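Local coordinates for protein nucleoporin NUP82 (Chaetomium thermophilum, PDB 5CWW) that probably serves as a structural component of the nuclear pore complex and may help dock nuclear transport factors, here represented by its N-terminal beta-propeller domain, at residues V121-H135 and A174-H188. Sequence-based numbering, arbitrary orientation. Where two conformers were deposited one is given.
Sequences VMSPNQDFLAVLTSH and AVVSAVWHPLGVNGH
Between two neighbouring blades of the NUP82 beta-propeller, Trp180 on strand 175-180 packs its indole against the hairpin of strands 119-122 and 128-132. Its NE1 gives a nearly straight bond to Val121 O (3.2 Å, 165°), arriving from above the carbonyl plane, while Ala130 N comes to the same oxygen from the opposite face, so two donors grip this one acceptor. Ser123 lies over one indole face, its CA 3.5 Å from the centroid of the five-membered ring; Phe128 CB touches CH2, and Pro124 CD touches Trp180 CB. A leucine in place of Trp180 would probably leave Val121 O without its second donor and open a gap beneath Ser123.

Both of these blades are four-stranded antiparallel sheets, and strands 128-132 and 175-180 run almost antiparallel across the interface, their axes 8.7 Å apart. Ala178 CB fits against both methyls of Leu132, and CD2 of that leucine also meets Val175 CG2.

At one end of the interface, His188 and Phe128 form an offset stack, centroids 3.9 Å apart. With CG anti to its carbonyl carbon (chi1 -70°), His188 turns NE2 to Asp127 OD2 (2.7 Å), meeting it on the syn side; this bond and the stack together restrain the imidazole's rotation. A water that accepts from Asn125 N also lies within hydrogen-bonding distance of Gly187 O. At the other end, Ser134 O accepts Val175 N in its carbonyl plane (3.0 Å), and Ala174 CB sits over the face of the His135 ring, whose ND1 is hydrogen-bonded to Ser134 OG.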
# COMPACT_ATOMS: atom_id res chain seq x y z
N VAL B 121 11.84 -8.06 -2.81
CA VAL B 121 10.74 -8.10 -3.77
C VAL B 121 11.26 -8.33 -5.18
O VAL B 121 11.90 -7.46 -5.78
CB VAL B 121 9.92 -6.79 -3.75
CG1 VAL B 121 8.65 -6.96 -4.58
CG2 VAL B 121 9.57 -6.40 -2.32
N MET B 122 10.97 -9.52 -5.71
CA MET B 122 11.37 -9.90 -7.06
C MET B 122 10.58 -9.11 -8.09
O MET B 122 9.39 -8.88 -7.92
CB MET B 122 11.15 -11.40 -7.27
CG MET B 122 11.74 -11.95 -8.56
SD MET B 122 13.54 -11.84 -8.64
CE MET B 122 14.02 -12.91 -7.28
N SER B 123 11.25 -8.70 -9.17
CA SER B 123 10.58 -7.98 -10.24
C SER B 123 9.85 -8.97 -11.14
O SER B 123 10.10 -10.17 -11.07
CB SER B 123 11.59 -7.15 -11.04
OG SER B 123 12.45 -7.99 -11.79
N PRO B 124 8.93 -8.47 -11.99
CA PRO B 124 8.11 -9.35 -12.83
C PRO B 124 8.91 -10.30 -13.72
O PRO B 124 8.61 -11.49 -13.77
CB PRO B 124 7.31 -8.36 -13.69
CG PRO B 124 7.23 -7.13 -12.86
CD PRO B 124 8.54 -7.06 -12.13
N ASN B 125 9.92 -9.77 -14.41
CA ASN B 125 10.75 -10.59 -15.29
C ASN B 125 11.94 -11.20 -14.56
O ASN B 125 12.80 -11.84 -15.16
CB ASN B 125 11.23 -9.75 -16.48
CG ASN B 125 10.09 -9.27 -17.35
OD1 ASN B 125 9.08 -9.97 -17.51
ND2 ASN B 125 10.22 -8.07 -17.91
N GLN B 126 11.99 -10.98 -13.24
CA GLN B 126 12.93 -11.67 -12.36
C GLN B 126 14.39 -11.36 -12.69
O GLN B 126 15.26 -12.22 -12.53
CB GLN B 126 12.69 -13.18 -12.43
CG GLN B 126 11.25 -13.59 -12.11
CD GLN B 126 11.02 -15.08 -12.21
OE1 GLN B 126 11.62 -15.76 -13.05
NE2 GLN B 126 10.15 -15.60 -11.36
N ASP B 127 14.65 -10.14 -13.14
CA ASP B 127 16.01 -9.68 -13.40
C ASP B 127 16.46 -8.65 -12.37
O ASP B 127 17.66 -8.52 -12.11
CB ASP B 127 16.12 -9.10 -14.81
CG ASP B 127 15.01 -8.11 -15.12
OD1 ASP B 127 14.03 -8.03 -14.34
OD2 ASP B 127 15.11 -7.41 -16.16
N PHE B 128 15.51 -7.94 -11.77
CA PHE B 128 15.80 -6.99 -10.70
C PHE B 128 15.23 -7.47 -9.36
O PHE B 128 14.17 -8.10 -9.32
CB PHE B 128 15.21 -5.60 -11.01
CG PHE B 128 15.86 -4.89 -12.17
CD1 PHE B 128 16.91 -5.47 -12.87
CD2 PHE B 128 15.43 -3.63 -12.54
CE1 PHE B 128 17.50 -4.80 -13.93
CE2 PHE B 128 16.01 -2.96 -13.60
CZ PHE B 128 17.05 -3.55 -14.29
N LEU B 129 15.94 -7.16 -8.28
CA LEU B 129 15.49 -7.49 -6.93
C LEU B 129 15.54 -6.26 -6.03
O LEU B 129 16.61 -5.69 -5.81
CB LEU B 129 16.35 -8.61 -6.34
CG LEU B 129 15.97 -9.08 -4.93
CD1 LEU B 129 14.63 -9.80 -4.94
CD2 LEU B 129 17.05 -9.97 -4.35
N ALA B 130 14.38 -5.85 -5.52
CA ALA B 130 14.30 -4.73 -4.60
C ALA B 130 14.68 -5.20 -3.19
O ALA B 130 14.15 -6.20 -2.71
CB ALA B 130 12.91 -4.13 -4.61
N VAL B 131 15.58 -4.46 -2.55
CA VAL B 131 16.12 -4.83 -1.24
C VAL B 131 15.85 -3.72 -0.23
O VAL B 131 16.43 -2.64 -0.32
CB VAL B 131 17.63 -5.11 -1.31
CG1 VAL B 131 18.16 -5.56 0.05
CG2 VAL B 131 17.93 -6.16 -2.36
N LEU B 132 14.99 -4.00 0.73
CA LEU B 132 14.52 -3.00 1.69
C LEU B 132 15.03 -3.23 3.10
O LEU B 132 14.96 -4.34 3.63
CB LEU B 132 13.00 -2.96 1.72
CG LEU B 132 12.27 -2.22 0.60
CD1 LEU B 132 12.47 -2.90 -0.75
CD2 LEU B 132 10.79 -2.10 0.93
N THR B 133 15.55 -2.17 3.70
CA THR B 133 15.73 -2.10 5.14
C THR B 133 14.48 -1.40 5.67
O THR B 133 13.47 -1.32 4.97
CB THR B 133 17.00 -1.33 5.54
OG1 THR B 133 16.92 0.02 5.08
CG2 THR B 133 18.23 -2.00 4.95
N SER B 134 14.54 -0.90 6.90
CA SER B 134 13.41 -0.16 7.44
C SER B 134 13.18 1.15 6.68
O SER B 134 12.03 1.57 6.50
CB SER B 134 13.63 0.14 8.93
OG SER B 134 14.87 0.80 9.14
N HIS B 135 14.26 1.76 6.20
CA HIS B 135 14.18 3.08 5.57
C HIS B 135 14.80 3.15 4.17
O HIS B 135 14.43 4.01 3.38
CB HIS B 135 14.87 4.12 6.46
CG HIS B 135 14.09 4.47 7.69
ND1 HIS B 135 13.97 3.61 8.76
CD2 HIS B 135 13.40 5.58 8.02
CE1 HIS B 135 13.24 4.18 9.70
NE2 HIS B 135 12.88 5.38 9.28
N ALA B 174 9.98 6.00 7.03
CA ALA B 174 10.30 4.60 6.73
C ALA B 174 9.57 4.08 5.50
O ALA B 174 8.45 4.50 5.21
CB ALA B 174 9.97 3.74 7.94
N VAL B 175 10.21 3.15 4.79
CA VAL B 175 9.59 2.51 3.63
C VAL B 175 8.77 1.31 4.08
O VAL B 175 9.24 0.48 4.87
CB VAL B 175 10.65 2.08 2.58
CG1 VAL B 175 11.65 1.08 3.17
CG2 VAL B 175 9.97 1.52 1.34
N VAL B 176 7.55 1.22 3.58
CA VAL B 176 6.59 0.22 4.02
C VAL B 176 6.35 -0.84 2.95
O VAL B 176 6.30 -2.03 3.25
CB VAL B 176 5.25 0.89 4.40
CG1 VAL B 176 4.18 -0.14 4.65
CG2 VAL B 176 5.44 1.77 5.63
N SER B 177 6.19 -0.40 1.71
CA SER B 177 5.96 -1.31 0.61
C SER B 177 6.77 -0.93 -0.62
O SER B 177 6.98 0.25 -0.90
CB SER B 177 4.47 -1.35 0.24
OG SER B 177 3.68 -1.71 1.36
N ALA B 178 7.22 -1.96 -1.33
CA ALA B 178 7.81 -1.80 -2.64
C ALA B 178 7.18 -2.83 -3.56
O ALA B 178 7.33 -4.04 -3.34
CB ALA B 178 9.32 -1.98 -2.58
N VAL B 179 6.46 -2.36 -4.57
CA VAL B 179 5.77 -3.25 -5.49
C VAL B 179 6.00 -2.80 -6.92
O VAL B 179 5.94 -1.61 -7.23
CB VAL B 179 4.25 -3.30 -5.20
CG1 VAL B 179 3.98 -3.99 -3.87
CG2 VAL B 179 3.64 -1.90 -5.21
N TRP B 180 6.30 -3.76 -7.79
CA TRP B 180 6.58 -3.47 -9.18
C TRP B 180 5.26 -3.24 -9.92
O TRP B 180 4.28 -3.93 -9.66
CB TRP B 180 7.38 -4.61 -9.82
CG TRP B 180 8.71 -4.82 -9.15
CD1 TRP B 180 8.97 -5.62 -8.07
CD2 TRP B 180 9.96 -4.21 -9.51
NE1 TRP B 180 10.30 -5.55 -7.74
CE2 TRP B 180 10.93 -4.69 -8.61
CE3 TRP B 180 10.35 -3.31 -10.50
CZ2 TRP B 180 12.27 -4.30 -8.68
CZ3 TRP B 180 11.68 -2.92 -10.57
CH2 TRP B 180 12.62 -3.42 -9.66
N HIS B 181 5.24 -2.27 -10.82
CA HIS B 181 4.00 -1.95 -11.53
C HIS B 181 3.69 -3.05 -12.55
O HIS B 181 4.54 -3.40 -13.35
CB HIS B 181 4.10 -0.60 -12.23
CG HIS B 181 2.77 0.00 -12.54
ND1 HIS B 181 1.89 -0.56 -13.45
CD2 HIS B 181 2.14 1.10 -12.06
CE1 HIS B 181 0.80 0.17 -13.52
NE2 HIS B 181 0.93 1.19 -12.69
N PRO B 182 2.46 -3.61 -12.51
CA PRO B 182 2.08 -4.69 -13.42
C PRO B 182 2.25 -4.34 -14.90
O PRO B 182 2.39 -5.23 -15.73
CB PRO B 182 0.60 -4.93 -13.10
CG PRO B 182 0.41 -4.41 -11.73
CD PRO B 182 1.37 -3.28 -11.56
N LEU B 183 2.21 -3.05 -15.21
CA LEU B 183 2.23 -2.58 -16.60
C LEU B 183 3.52 -1.84 -16.93
O LEU B 183 3.63 -1.23 -17.99
CB LEU B 183 1.03 -1.68 -16.86
CG LEU B 183 -0.34 -2.27 -16.51
CD1 LEU B 183 -1.44 -1.26 -16.80
CD2 LEU B 183 -0.59 -3.56 -17.27
N GLY B 184 4.49 -1.90 -16.03
CA GLY B 184 5.77 -1.23 -16.24
C GLY B 184 6.55 -1.84 -17.39
O GLY B 184 6.61 -3.06 -17.53
N VAL B 185 7.13 -0.98 -18.23
CA VAL B 185 7.95 -1.43 -19.35
C VAL B 185 9.10 -2.29 -18.84
O VAL B 185 9.82 -1.89 -17.92
CB VAL B 185 8.51 -0.23 -20.16
CG1 VAL B 185 9.33 -0.72 -21.35
CG2 VAL B 185 7.37 0.67 -20.63
N ASN B 186 9.26 -3.47 -19.43
CA ASN B 186 10.31 -4.42 -19.04
C ASN B 186 10.24 -4.84 -17.57
O ASN B 186 11.19 -5.41 -17.04
CB ASN B 186 11.70 -3.83 -19.33
CG ASN B 186 11.92 -3.53 -20.80
OD1 ASN B 186 11.44 -4.25 -21.67
ND2 ASN B 186 12.65 -2.45 -21.08
N GLY B 187 9.11 -4.55 -16.92
CA GLY B 187 8.96 -4.84 -15.51
C GLY B 187 9.99 -4.10 -14.67
O GLY B 187 10.43 -4.60 -13.64
N HIS B 188 10.36 -2.91 -15.12
CA HIS B 188 11.38 -2.11 -14.44
C HIS B 188 10.81 -0.85 -13.79
O HIS B 188 11.57 0.01 -13.33
CB HIS B 188 12.49 -1.72 -15.43
CG HIS B 188 13.34 -2.88 -15.86
ND1 HIS B 188 14.18 -2.82 -16.95
CD2 HIS B 188 13.49 -4.12 -15.34
CE1 HIS B 188 14.81 -3.97 -17.09
NE2 HIS B 188 14.41 -4.78 -16.12
O HOH W 1 11.37 -7.30 -14.14
O HOH W 2 10.92 -1.86 5.03